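Local structure of cytochrome C-type biogenesis protein ccmF (Thermus thermophilus, 6ZMQ) at residues T223-L228 with L642-P647; F233-K238 with I266-A271. The protein is a membrane-bound cytochrome c heme lyase that holds heme b and probably takes part in attaching heme during cytochrome c maturation. One frame throughout, in Å; residues are numbered along the deposited sequence.

Contact 1 (T223-L228 with L642-P647); sequences TRWWTL and LYILWP. With PTY (phosphatidylethanolamine), chain F.
I644 and L645 meet W225 and L228 in a small apolar patch. The methyl CG2 of I644 lies 3.7 Å from CD2 of L228. The same methyl sits at the edge of the W225 indole, in its plane, 3.9 Å from CZ3. CD2 of L645 comes obliquely to the six-membered ring, 3.6 Å from CE3 of W225. No hydrogen bond crosses between the two segments. R224 completes the first shell. Its CG is anti to the backbone N (chi1 162°) and the chain bends at chi2. CD therefore covers a face of W225, and the guanidinium has CZ3 of the same ring over its centre. NH1 of R224 approaches CG2 of I644 at 4.0 Å. NH2 of R224 is hydrogen-bonded to a heme propionate oxygen, and R502 brings a second positive charge close to NH1. On the lipid side, O11 of the phosphatidylethanolamine lies in the W225 plane, 3.3 Å from CD1 of W225. W226 lays one face against the head group, with CH2 of W226 3.3 Å from the phosphate oxygen O12. Cutting W226 back to an alanine here would take away this flat surface, and the phosphate and glycerol would probably lose the contact on that side. Further out, P203 and V202 of helix 185-213 back W226. The two helix ends thus form part of the heme b site, with W225 and W226 at lipid head groups, as is common for tryptophans at membrane interfaces.

Contact 2 (F233-K238 with I266-A271); sequences FLTAGK and IPWLLA. With LMT (dodecyl-beta-D-maltoside), chain D.
W268 extends its indole toward T235 because CG is anti to the backbone N (chi1 178°). T235 turns OG1 anti to its own N in the same way (chi1 -166°). The two side chains then cross at a slant. NE1 of W268 comes 3.3 Å from OG1 of T235, and the hydroxyl lies oblique to the ring. CD1 of W268 lies against the facing backbone, 3.7 Å from CA of T235. L234 fills the gap between the two helices. Its CB faces CD1 of W268 at 4.1 Å. Its CD2 reaches across to the other helix and packs 3.7 Å from CB of A271. The same methyl lies 3.8 Å from CA of W268 and also borders P267. One leucine branch thus meets three residues spread over little more than one helical turn. The small side chain of A271 probably leaves room for this methyl.

The far part of the indole meets a detergent tail. C11 of dodecyl maltoside lies over one face, offset toward the rim, 3.6 Å from CH2 of W268. W268 also stacks on W231, which lies one turn before T235 on helix 224-247, and its side chain is about 5 Å from the heme between nearest atoms. The two helix segments run at 142° to each other, nearer antiparallel than parallel. Both belong to the bundle of membrane-spanning helices that makes up most of this protein. Around them, P267 and L270 lean on helix 288-307, I266 and L269 face helix 362-384, and F233, A236 and A271 pack against helix 185-213.

Both contacts are buried, and both use helix 224-247. Contact 2 lies nearer the middle of the chain, its centre about 4 Å from the chain centre, against about 16 Å for that of contact 1. Their centres are about 15 Å apart and they do not touch. Contact 2 pairs this helix with helix 266-284, a near neighbour in sequence. Contact 1 pairs its start with the end of helix 627-644, more than 400 residues on. It therefore joins the cytochrome c assembly region to the C-terminal region of CcmF. Contact 1 mixes apolar packing with heme propionate and lipid head group. Contact 2 is mostly apolar, and a detergent tail meets it.

Contact 1 (T223-L228 with L642-P647)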
ATOM      1  N   THR A 223      10.287 -13.271 -12.796  1.00 44.27           N
ATOM      2  CA  THR A 223      10.171 -12.031 -12.029  1.00 32.75           C
ATOM      3  C   THR A 223       9.168 -12.151 -10.883  1.00 48.22           C
ATOM      4  O   THR A 223       8.936 -11.167 -10.162  1.00 69.22           O
ATOM      5  CB  THR A 223       9.797 -10.857 -12.944  1.00 33.02           C
ATOM      6  OG1 THR A 223      10.072  -9.635 -12.263  1.00 43.70           O
ATOM      7  CG2 THR A 223       8.324 -10.856 -13.313  1.00 32.30           C
ATOM      8  N   ARG A 224       8.690 -13.376 -10.627  1.00 48.28           N
ATOM      9  CA  ARG A 224       7.474 -13.652  -9.857  1.00 45.61           C
ATOM     10  C   ARG A 224       7.569 -13.194  -8.401  1.00 56.95           C
ATOM     11  O   ARG A 224       6.571 -12.729  -7.825  1.00 77.13           O
ATOM     12  CB  ARG A 224       7.191 -15.159  -9.984  1.00 43.10           C
ATOM     13  CG  ARG A 224       6.251 -15.809  -8.983  1.00 44.92           C
ATOM     14  CD  ARG A 224       6.968 -16.578  -7.851  1.00 49.56           C
ATOM     15  NE  ARG A 224       6.114 -17.477  -7.064  1.00 53.73           N
ATOM     16  CZ  ARG A 224       5.076 -17.136  -6.295  1.00 47.83           C
ATOM     17  NH1 ARG A 224       4.333 -18.089  -5.755  1.00 53.09           N
ATOM     18  NH2 ARG A 224       4.755 -15.868  -6.057  1.00 39.53           N
ATOM     19  N   TRP A 225       8.767 -13.240  -7.821  1.00 47.93           N
ATOM     20  CA  TRP A 225       8.892 -12.954  -6.396  1.00 29.14           C
ATOM     21  C   TRP A 225       8.859 -11.453  -6.132  1.00 29.20           C
ATOM     22  O   TRP A 225       8.372 -11.018  -5.084  1.00 37.52           O
ATOM     23  CB  TRP A 225      10.160 -13.616  -5.850  1.00 28.57           C
ATOM     24  CG  TRP A 225      10.027 -15.143  -5.701  1.00 41.43           C
ATOM     25  CD1 TRP A 225      10.875 -16.072  -6.231  1.00 56.70           C
ATOM     26  CD2 TRP A 225       9.024 -15.895  -4.977  1.00 54.90           C
ATOM     27  NE1 TRP A 225      10.460 -17.342  -5.915  1.00 68.82           N
ATOM     28  CE2 TRP A 225       9.335 -17.263  -5.140  1.00 71.16           C
ATOM     29  CE3 TRP A 225       7.898 -15.551  -4.216  1.00 69.57           C
ATOM     30  CZ2 TRP A 225       8.563 -18.275  -4.573  1.00 85.40           C
ATOM     31  CZ3 TRP A 225       7.144 -16.563  -3.653  1.00 85.38           C
ATOM     32  CH2 TRP A 225       7.474 -17.904  -3.840  1.00 89.84           C
ATOM     33  N   TRP A 226       9.338 -10.649  -7.090  1.00 21.44           N
ATOM     34  CA  TRP A 226       9.188  -9.197  -6.993  1.00 38.66           C
ATOM     35  C   TRP A 226       7.733  -8.785  -7.126  1.00 46.44           C
ATOM     36  O   TRP A 226       7.299  -7.825  -6.484  1.00 67.80           O
ATOM     37  CB  TRP A 226       9.999  -8.478  -8.070  1.00 44.84           C
ATOM     38  CG  TRP A 226      11.449  -8.448  -7.832  1.00 48.36           C
ATOM     39  CD1 TRP A 226      12.151  -7.515  -7.133  1.00 57.24           C
ATOM     40  CD2 TRP A 226      12.408  -9.367  -8.354  1.00 43.14           C
ATOM     41  NE1 TRP A 226      13.495  -7.804  -7.172  1.00 39.08           N
ATOM     42  CE2 TRP A 226      13.677  -8.943  -7.910  1.00 43.50           C
ATOM     43  CE3 TRP A 226      12.314 -10.524  -9.137  1.00 44.59           C
ATOM     44  CZ2 TRP A 226      14.844  -9.636  -8.224  1.00 56.66           C
ATOM     45  CZ3 TRP A 226      13.477 -11.211  -9.448  1.00 50.75           C
ATOM     46  CH2 TRP A 226      14.724 -10.765  -8.994  1.00 56.40           C
ATOM     47  N   THR A 227       6.965  -9.503  -7.952  1.00 30.49           N
ATOM     48  CA  THR A 227       5.535  -9.236  -8.074  1.00 22.11           C
ATOM     49  C   THR A 227       4.797  -9.547  -6.777  1.00 30.24           C
ATOM     50  O   THR A 227       4.020  -8.712  -6.288  1.00 49.99           O
ATOM     51  CB  THR A 227       4.946 -10.052  -9.228  1.00 36.25           C
ATOM     52  OG1 THR A 227       4.877 -11.437  -8.859  1.00 54.64           O
ATOM     53  CG2 THR A 227       5.822  -9.917 -10.460  1.00 47.46           C
ATOM     54  N   LEU A 228       5.082 -10.711  -6.166  1.00 31.00           N
ATOM     55  CA  LEU A 228       4.435 -11.057  -4.896  1.00 33.43           C
ATOM     56  C   LEU A 228       4.881 -10.138  -3.759  1.00 53.94           C
ATOM     57  O   LEU A 228       4.035  -9.635  -3.012  1.00 72.94           O
ATOM     58  CB  LEU A 228       4.706 -12.515  -4.516  1.00 20.54           C
ATOM     59  CG  LEU A 228       4.174 -12.873  -3.111  1.00 28.30           C
ATOM     60  CD1 LEU A 228       2.636 -12.841  -2.993  1.00 27.26           C
ATOM     61  CD2 LEU A 228       4.753 -14.133  -2.558  1.00 48.14           C
ATOM     62  N   LEU A 642       3.844 -14.103   4.153  1.00 61.23           N
ATOM     63  CA  LEU A 642       5.154 -14.564   4.606  1.00 49.55           C
ATOM     64  C   LEU A 642       5.322 -16.076   4.464  1.00 52.67           C
ATOM     65  O   LEU A 642       6.450 -16.554   4.300  1.00 55.75           O
ATOM     66  CB  LEU A 642       5.399 -14.132   6.052  1.00 41.24           C
ATOM     67  CG  LEU A 642       5.683 -12.644   6.249  1.00 41.37           C
ATOM     68  CD1 LEU A 642       5.419 -12.243   7.687  1.00 42.95           C
ATOM     69  CD2 LEU A 642       7.115 -12.334   5.870  1.00 41.29           C
ATOM     70  N   TYR A 643       4.227 -16.848   4.525  1.00 52.82           N
ATOM     71  CA  TYR A 643       4.348 -18.303   4.398  1.00 60.92           C
ATOM     72  C   TYR A 643       4.520 -18.723   2.939  1.00 68.89           C
ATOM     73  O   TYR A 643       5.044 -19.812   2.668  1.00 72.69           O
ATOM     74  CB  TYR A 643       3.154 -19.020   5.052  1.00 63.59           C
ATOM     75  CG  TYR A 643       3.367 -20.518   5.282  1.00 62.36           C
ATOM     76  CD1 TYR A 643       3.967 -20.967   6.455  1.00 64.43           C
ATOM     77  CD2 TYR A 643       3.009 -21.475   4.325  1.00 57.54           C
ATOM     78  CE1 TYR A 643       4.193 -22.313   6.679  1.00 62.15           C
ATOM     79  CE2 TYR A 643       3.241 -22.826   4.542  1.00 49.88           C
ATOM     80  CZ  TYR A 643       3.826 -23.235   5.725  1.00 56.01           C
ATOM     81  OH  TYR A 643       4.058 -24.570   5.963  1.00 58.86           O
ATOM     82  N   ILE A 644       4.058 -17.900   1.986  1.00 68.60           N
ATOM     83  CA  ILE A 644       4.400 -18.153   0.579  1.00 56.63           C
ATOM     84  C   ILE A 644       5.915 -18.046   0.373  1.00 59.48           C
ATOM     85  O   ILE A 644       6.524 -18.842  -0.355  1.00 52.49           O
ATOM     86  CB  ILE A 644       3.628 -17.205  -0.361  1.00 38.50           C
ATOM     87  CG1 ILE A 644       2.136 -17.153   0.008  1.00 35.57           C
ATOM     88  CG2 ILE A 644       3.838 -17.626  -1.830  1.00 35.99           C
ATOM     89  CD1 ILE A 644       1.274 -18.224  -0.622  1.00 42.23           C
ATOM     90  N   LEU A 645       6.547 -17.091   1.054  1.00 69.70           N
ATOM     91  CA  LEU A 645       7.997 -17.019   1.166  1.00 66.74           C
ATOM     92  C   LEU A 645       8.494 -18.032   2.208  1.00 78.86           C
ATOM     93  O   LEU A 645       7.723 -18.786   2.805  1.00 84.41           O
ATOM     94  CB  LEU A 645       8.398 -15.592   1.527  1.00 51.09           C
ATOM     95  CG  LEU A 645       7.729 -14.586   0.587  1.00 36.16           C
ATOM     96  CD1 LEU A 645       7.695 -13.202   1.180  1.00 45.75           C
ATOM     97  CD2 LEU A 645       8.411 -14.560  -0.766  1.00 26.27           C
ATOM     98  N   TRP A 646       9.805 -18.060   2.433  1.00 79.98           N
ATOM     99  CA  TRP A 646      10.325 -18.983   3.440  1.00 88.27           C
ATOM    100  C   TRP A 646      10.232 -18.357   4.830  1.00 88.97           C
ATOM    101  O   TRP A 646      10.694 -17.224   5.025  1.00 89.27           O
ATOM    102  CB  TRP A 646      11.760 -19.399   3.120  1.00 94.59           C
ATOM    103  CG  TRP A 646      12.091 -20.799   3.571  1.00101.64           C
ATOM    104  CD1 TRP A 646      11.939 -21.947   2.848  1.00104.85           C
ATOM    105  CD2 TRP A 646      12.668 -21.190   4.826  1.00106.08           C
ATOM    106  NE1 TRP A 646      12.360 -23.030   3.581  1.00107.89           N
ATOM    107  CE2 TRP A 646      12.817 -22.593   4.798  1.00107.28           C
ATOM    108  CE3 TRP A 646      13.065 -20.492   5.972  1.00106.84           C
ATOM    109  CZ2 TRP A 646      13.346 -23.311   5.870  1.00105.55           C
ATOM    110  CZ3 TRP A 646      13.592 -21.209   7.039  1.00104.39           C
ATOM    111  CH2 TRP A 646      13.727 -22.602   6.978  1.00103.21           C
ATOM    112  N   PRO A 647       9.598 -19.039   5.809  1.00 87.93           N
ATOM    113  CA  PRO A 647       9.492 -18.574   7.201  1.00 74.78           C
ATOM    114  C   PRO A 647      10.842 -18.378   7.888  1.00 64.44           C
ATOM    115  O   PRO A 647      10.937 -17.486   8.725  1.00 50.48           O
ATOM    116  CB  PRO A 647       8.711 -19.696   7.905  1.00 74.26           C
ATOM    117  CG  PRO A 647       8.666 -20.833   6.958  1.00 74.81           C
ATOM    118  CD  PRO A 647       8.815 -20.268   5.587  1.00 81.67           C
TER
HETATM  119  C1  PTY F 705      13.822 -10.605  -4.729  1.00 49.19           C
HETATM  120  C2  PTY F 705      11.983 -16.032  -9.580  1.00 53.77           C
HETATM  121  C3  PTY F 705      13.373 -15.749  -9.008  1.00 61.05           C
HETATM  122  O4  PTY F 705      14.057  -9.351  -4.156  1.00 43.94           O
HETATM  123  C5  PTY F 705      14.862 -12.884  -5.089  1.00 59.72           C
HETATM  124  C6  PTY F 705      15.022 -11.502  -4.442  1.00 61.84           C
HETATM  125  O7  PTY F 705      15.091 -11.654  -3.050  1.00 82.66           O
HETATM  126  C8  PTY F 705      16.343 -11.492  -2.435  1.00 85.29           C
HETATM  127  O10 PTY F 705      17.310 -12.009  -2.888  1.00 87.46           O
HETATM  128  C11 PTY F 705      16.453 -10.650  -1.159  1.00 76.96           C
HETATM  129  C12 PTY F 705      17.923 -10.389  -0.823  1.00 55.14           C
HETATM  130  C13 PTY F 705      18.077  -9.517   0.428  1.00 48.03           C
HETATM  131  C14 PTY F 705      17.488 -10.219   1.653  1.00 46.47           C
HETATM  132  C15 PTY F 705      17.987  -9.560   2.940  1.00 45.12           C
HETATM  133  C16 PTY F 705      16.961  -9.819   4.043  1.00 47.75           C
HETATM  134  C17 PTY F 705      17.004  -8.717   5.106  1.00 49.73           C
HETATM  135  C18 PTY F 705      15.783  -7.782   5.086  1.00 54.00           C
HETATM  136  C19 PTY F 705      14.469  -8.469   4.698  1.00 61.91           C
HETATM  137  C20 PTY F 705      13.306  -7.955   5.552  1.00 70.11           C
HETATM  138  C21 PTY F 705      12.956  -6.502   5.214  1.00 70.66           C
HETATM  139  C22 PTY F 705      11.787  -6.048   6.097  1.00 70.66           C
HETATM  140  C23 PTY F 705      10.977  -4.920   5.451  1.00 68.84           C
HETATM  141  C24 PTY F 705      11.260  -3.601   6.180  1.00 58.17           C
HETATM  142  C25 PTY F 705       9.950  -2.873   6.500  1.00 40.61           C
HETATM  143  C26 PTY F 705      10.206  -1.694   7.441  1.00 35.34           C
HETATM  144  C27 PTY F 705       8.941  -1.390   8.242  1.00 35.49           C
HETATM  145  C28 PTY F 705       9.348  -0.773   9.579  1.00 36.11           C
HETATM  146  C29 PTY F 705       8.363  -1.181  10.671  1.00 32.35           C
HETATM  147  C30 PTY F 705      12.927  -8.694  -3.655  1.00 43.13           C
HETATM  148  C31 PTY F 705      13.084  -7.446  -2.783  1.00 37.82           C
HETATM  149  O30 PTY F 705      11.840  -9.093  -3.917  1.00 52.98           O
HETATM  150  C32 PTY F 705      13.976  -7.659  -1.559  1.00 39.17           C
HETATM  151  C33 PTY F 705      13.882  -6.417  -0.670  1.00 39.57           C
HETATM  152  C34 PTY F 705      13.690  -6.820   0.792  1.00 44.74           C
HETATM  153  C35 PTY F 705      12.871  -5.737   1.493  1.00 47.51           C
HETATM  154  C36 PTY F 705      13.694  -4.448   1.559  1.00 48.65           C
HETATM  155  C37 PTY F 705      13.332  -3.644   2.814  1.00 46.60           C
HETATM  156  C38 PTY F 705      14.158  -2.356   2.904  1.00 38.49           C
HETATM  157  C39 PTY F 705      13.747  -1.501   4.104  1.00 31.77           C
HETATM  158  C40 PTY F 705      14.980  -0.829   4.707  1.00 40.23           C
HETATM  159  C41 PTY F 705      14.620  -0.110   6.006  1.00 55.89           C
HETATM  160  C42 PTY F 705      14.780  -1.085   7.170  1.00 56.74           C
HETATM  161  C43 PTY F 705      15.880  -0.572   8.096  1.00 42.64           C
HETATM  162  C44 PTY F 705      15.617  -1.128   9.493  1.00 26.96           C
HETATM  163  P1  PTY F 705      14.716 -14.192  -7.369  1.00 50.24           P
HETATM  164  O11 PTY F 705      13.307 -14.769  -8.006  1.00 59.32           O
HETATM  165  O12 PTY F 705      15.650 -13.862  -8.509  1.00 41.33           O
HETATM  166  O13 PTY F 705      15.364 -15.284  -6.551  1.00 54.25           O
HETATM  167  O14 PTY F 705      14.441 -12.849  -6.432  1.00 51.79           O
HETATM  168  N1  PTY F 705      12.035 -17.243 -10.379  1.00 41.75           N

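Contact 2 (F233-K238 with I266-A271)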
ATOM      1  N   PHE A 233       4.005  -5.635   0.022  1.00 39.97           N
ATOM      2  CA  PHE A 233       4.289  -4.314   0.565  1.00 32.05           C
ATOM      3  C   PHE A 233       3.123  -3.356   0.310  1.00 41.10           C
ATOM      4  O   PHE A 233       2.776  -2.548   1.183  1.00 54.01           O
ATOM      5  CB  PHE A 233       5.604  -3.805  -0.017  1.00 32.31           C
ATOM      6  CG  PHE A 233       6.824  -4.399   0.651  1.00 34.33           C
ATOM      7  CD1 PHE A 233       6.893  -4.486   2.033  1.00 36.23           C
ATOM      8  CD2 PHE A 233       7.878  -4.910  -0.104  1.00 36.11           C
ATOM      9  CE1 PHE A 233       8.001  -5.039   2.661  1.00 36.33           C
ATOM     10  CE2 PHE A 233       8.994  -5.474   0.526  1.00 33.42           C
ATOM     11  CZ  PHE A 233       9.048  -5.533   1.905  1.00 33.28           C
ATOM     12  N   LEU A 234       2.466  -3.477  -0.855  1.00 44.99           N
ATOM     13  CA  LEU A 234       1.230  -2.729  -1.120  1.00 38.78           C
ATOM     14  C   LEU A 234       0.086  -3.101  -0.177  1.00 29.94           C
ATOM     15  O   LEU A 234      -0.632  -2.210   0.302  1.00 45.00           O
ATOM     16  CB  LEU A 234       0.785  -2.912  -2.577  1.00 43.92           C
ATOM     17  CG  LEU A 234       1.087  -1.804  -3.596  1.00 36.49           C
ATOM     18  CD1 LEU A 234       2.525  -1.498  -3.755  1.00 25.16           C
ATOM     19  CD2 LEU A 234       0.517  -2.201  -4.957  1.00 34.99           C
ATOM     20  N   THR A 235      -0.128  -4.399   0.084  1.00 25.00           N
ATOM     21  CA  THR A 235      -1.254  -4.791   0.931  1.00 26.62           C
ATOM     22  C   THR A 235      -0.996  -4.425   2.391  1.00 41.94           C
ATOM     23  O   THR A 235      -1.917  -3.982   3.091  1.00 66.41           O
ATOM     24  CB  THR A 235      -1.625  -6.284   0.741  1.00 41.89           C
ATOM     25  OG1 THR A 235      -2.913  -6.546   1.319  1.00 62.01           O
ATOM     26  CG2 THR A 235      -0.625  -7.299   1.285  1.00 53.11           C
ATOM     27  N   ALA A 236       0.257  -4.562   2.859  1.00 42.06           N
ATOM     28  CA  ALA A 236       0.606  -4.119   4.204  1.00 33.74           C
ATOM     29  C   ALA A 236       0.499  -2.600   4.352  1.00 30.79           C
ATOM     30  O   ALA A 236       0.091  -2.102   5.406  1.00 36.90           O
ATOM     31  CB  ALA A 236       1.999  -4.618   4.575  1.00 37.98           C
ATOM     32  N   GLY A 237       0.824  -1.855   3.286  1.00 30.93           N
ATOM     33  CA  GLY A 237       0.612  -0.414   3.296  1.00 42.95           C
ATOM     34  C   GLY A 237      -0.852  -0.005   3.371  1.00 51.68           C
ATOM     35  O   GLY A 237      -1.206   0.915   4.113  1.00 59.01           O
ATOM     36  N   LYS A 238      -1.719  -0.667   2.591  1.00 44.82           N
ATOM     37  CA  LYS A 238      -3.141  -0.307   2.610  1.00 40.11           C
ATOM     38  C   LYS A 238      -3.817  -0.688   3.928  1.00 48.12           C
ATOM     39  O   LYS A 238      -4.580   0.111   4.495  1.00 62.59           O
ATOM     40  CB  LYS A 238      -3.869  -0.919   1.411  1.00 26.33           C
ATOM     41  CG  LYS A 238      -5.295  -0.353   1.095  1.00 28.96           C
ATOM     42  CD  LYS A 238      -5.572   1.166   1.330  1.00 48.75           C
ATOM     43  CE  LYS A 238      -4.727   2.199   0.540  1.00 60.82           C
ATOM     44  NZ  LYS A 238      -4.865   3.555   1.174  1.00 72.59           N
ATOM     45  N   ILE A 266      -6.394   2.182  -6.066  1.00 45.21           N
ATOM     46  CA  ILE A 266      -6.167   1.863  -7.487  1.00 46.23           C
ATOM     47  C   ILE A 266      -4.930   0.994  -7.769  1.00 52.60           C
ATOM     48  O   ILE A 266      -5.106  -0.012  -8.476  1.00 76.88           O
ATOM     49  CB  ILE A 266      -6.158   3.139  -8.370  1.00 43.90           C
ATOM     50  CG1 ILE A 266      -7.536   3.814  -8.459  1.00 44.81           C
ATOM     51  CG2 ILE A 266      -5.680   2.883  -9.807  1.00 50.32           C
ATOM     52  CD1 ILE A 266      -7.599   5.222  -7.922  1.00 54.22           C
ATOM     53  N   PRO A 267      -3.694   1.271  -7.270  1.00 32.45           N
ATOM     54  CA  PRO A 267      -2.573   0.358  -7.606  1.00 23.77           C
ATOM     55  C   PRO A 267      -2.699  -1.023  -6.985  1.00 33.93           C
ATOM     56  O   PRO A 267      -2.462  -2.027  -7.680  1.00 42.54           O
ATOM     57  CB  PRO A 267      -1.338   1.089  -7.058  1.00 31.87           C
ATOM     58  CG  PRO A 267      -1.776   2.447  -6.780  1.00 40.04           C
ATOM     59  CD  PRO A 267      -3.179   2.329  -6.384  1.00 38.27           C
ATOM     60  N   TRP A 268      -3.104  -1.080  -5.701  1.00 24.98           N
ATOM     61  CA  TRP A 268      -3.304  -2.331  -4.972  1.00 34.19           C
ATOM     62  C   TRP A 268      -4.305  -3.250  -5.662  1.00 49.40           C
ATOM     63  O   TRP A 268      -4.149  -4.481  -5.625  1.00 66.87           O
ATOM     64  CB  TRP A 268      -3.789  -2.045  -3.545  1.00 39.14           C
ATOM     65  CG  TRP A 268      -4.061  -3.324  -2.785  1.00 41.11           C
ATOM     66  CD1 TRP A 268      -3.142  -4.075  -2.126  1.00 33.07           C
ATOM     67  CD2 TRP A 268      -5.317  -4.025  -2.656  1.00 55.34           C
ATOM     68  NE1 TRP A 268      -3.737  -5.183  -1.589  1.00 39.11           N
ATOM     69  CE2 TRP A 268      -5.068  -5.181  -1.902  1.00 52.05           C
ATOM     70  CE3 TRP A 268      -6.614  -3.799  -3.132  1.00 66.31           C
ATOM     71  CZ2 TRP A 268      -6.066  -6.098  -1.583  1.00 60.06           C
ATOM     72  CZ3 TRP A 268      -7.606  -4.710  -2.809  1.00 68.42           C
ATOM     73  CH2 TRP A 268      -7.325  -5.843  -2.043  1.00 65.77           C
ATOM     74  N   LEU A 269      -5.345  -2.674  -6.270  1.00 46.50           N
ATOM     75  CA  LEU A 269      -6.297  -3.453  -7.055  1.00 34.84           C
ATOM     76  C   LEU A 269      -5.619  -4.099  -8.265  1.00 46.22           C
ATOM     77  O   LEU A 269      -5.721  -5.317  -8.476  1.00 65.55           O
ATOM     78  CB  LEU A 269      -7.462  -2.557  -7.487  1.00 20.82           C
ATOM     79  CG  LEU A 269      -8.521  -2.237  -6.422  1.00 35.97           C
ATOM     80  CD1 LEU A 269      -9.529  -1.202  -6.933  1.00 48.59           C
ATOM     81  CD2 LEU A 269      -9.215  -3.485  -5.937  1.00 40.13           C
ATOM     82  N   LEU A 270      -4.866  -3.301  -9.034  1.00 40.49           N
ATOM     83  CA  LEU A 270      -4.308  -3.784 -10.297  1.00 39.80           C
ATOM     84  C   LEU A 270      -3.172  -4.763 -10.046  1.00 48.91           C
ATOM     85  O   LEU A 270      -3.096  -5.819 -10.692  1.00 50.93           O
ATOM     86  CB  LEU A 270      -3.844  -2.595 -11.139  1.00 30.27           C
ATOM     87  CG  LEU A 270      -4.948  -1.585 -11.461  1.00 24.23           C
ATOM     88  CD1 LEU A 270      -4.388  -0.194 -11.782  1.00 22.44           C
ATOM     89  CD2 LEU A 270      -5.860  -2.098 -12.569  1.00 26.68           C
ATOM     90  N   ALA A 271      -2.349  -4.472  -9.028  1.00 43.22           N
ATOM     91  CA  ALA A 271      -1.315  -5.402  -8.584  1.00 34.40           C
ATOM     92  C   ALA A 271      -1.898  -6.688  -8.006  1.00 45.24           C
ATOM     93  O   ALA A 271      -1.199  -7.702  -7.955  1.00 58.42           O
ATOM     94  CB  ALA A 271      -0.396  -4.731  -7.564  1.00 23.92           C
TER
HETATM   95  C1B LMT D 703     -18.257   8.504   7.564  1.00121.70           C
HETATM   96  C2B LMT D 703     -19.656   9.011   7.087  1.00124.61           C
HETATM   97  C3B LMT D 703     -20.387   9.953   8.101  1.00124.54           C
HETATM   98  C4B LMT D 703     -19.684  10.111   9.476  1.00125.39           C
HETATM   99  C5B LMT D 703     -18.209  10.415   9.160  1.00121.64           C
HETATM  100  C6B LMT D 703     -17.467  10.767  10.442  1.00117.46           C
HETATM  101  O1B LMT D 703     -17.460   8.168   6.450  1.00119.21           O
HETATM  102  O2B LMT D 703     -19.464   9.653   5.891  1.00126.01           O
HETATM  103  O3B LMT D 703     -21.700   9.597   8.235  1.00121.23           O
HETATM  104  O4' LMT D 703     -20.232  11.152  10.192  1.00129.55           O
HETATM  105  O5B LMT D 703     -17.532   9.376   8.432  1.00119.16           O
HETATM  106  O6B LMT D 703     -18.019  11.886  11.008  1.00115.10           O
HETATM  107  C1' LMT D 703     -16.306   4.649   4.317  1.00 78.06           C
HETATM  108  C2' LMT D 703     -17.676   5.300   3.941  1.00 98.14           C
HETATM  109  C3' LMT D 703     -17.769   6.752   4.512  1.00108.70           C
HETATM  110  C4' LMT D 703     -17.420   6.815   6.016  1.00110.57           C
HETATM  111  C5' LMT D 703     -15.966   6.275   6.048  1.00 88.49           C
HETATM  112  C6' LMT D 703     -15.220   6.448   7.342  1.00 88.58           C
HETATM  113  O1' LMT D 703     -16.379   3.281   4.192  1.00 60.91           O
HETATM  114  O2' LMT D 703     -17.787   5.377   2.579  1.00102.39           O
HETATM  115  O3' LMT D 703     -19.004   7.278   4.286  1.00112.59           O
HETATM  116  O5' LMT D 703     -15.973   4.900   5.694  1.00 75.93           O
HETATM  117  O6' LMT D 703     -15.801   5.573   8.219  1.00 92.11           O
HETATM  118  C1  LMT D 703     -15.881   2.717   2.987  1.00 51.67           C
HETATM  119  C2  LMT D 703     -15.303   1.381   3.369  1.00 46.64           C
HETATM  120  C3  LMT D 703     -15.483   0.246   2.402  1.00 41.39           C
HETATM  121  C4  LMT D 703     -14.360   0.260   1.390  1.00 28.47           C
HETATM  122  C5  LMT D 703     -14.521  -0.898   0.449  1.00 28.77           C
HETATM  123  C6  LMT D 703     -13.227  -1.508  -0.004  1.00 42.59           C
HETATM  124  C7  LMT D 703     -12.344  -1.838   1.168  1.00 34.32           C
HETATM  125  C8  LMT D 703     -11.651  -3.131   0.915  1.00 38.73           C
HETATM  126  C9  LMT D 703     -10.180  -3.061   1.167  1.00 46.32           C
HETATM  127  C10 LMT D 703      -9.586  -4.396   0.829  1.00 47.09           C
HETATM  128  C11 LMT D 703      -8.133  -4.405   1.169  1.00 36.97           C
HETATM  129  C12 LMT D 703      -7.693  -5.752   1.625  1.00 25.05           C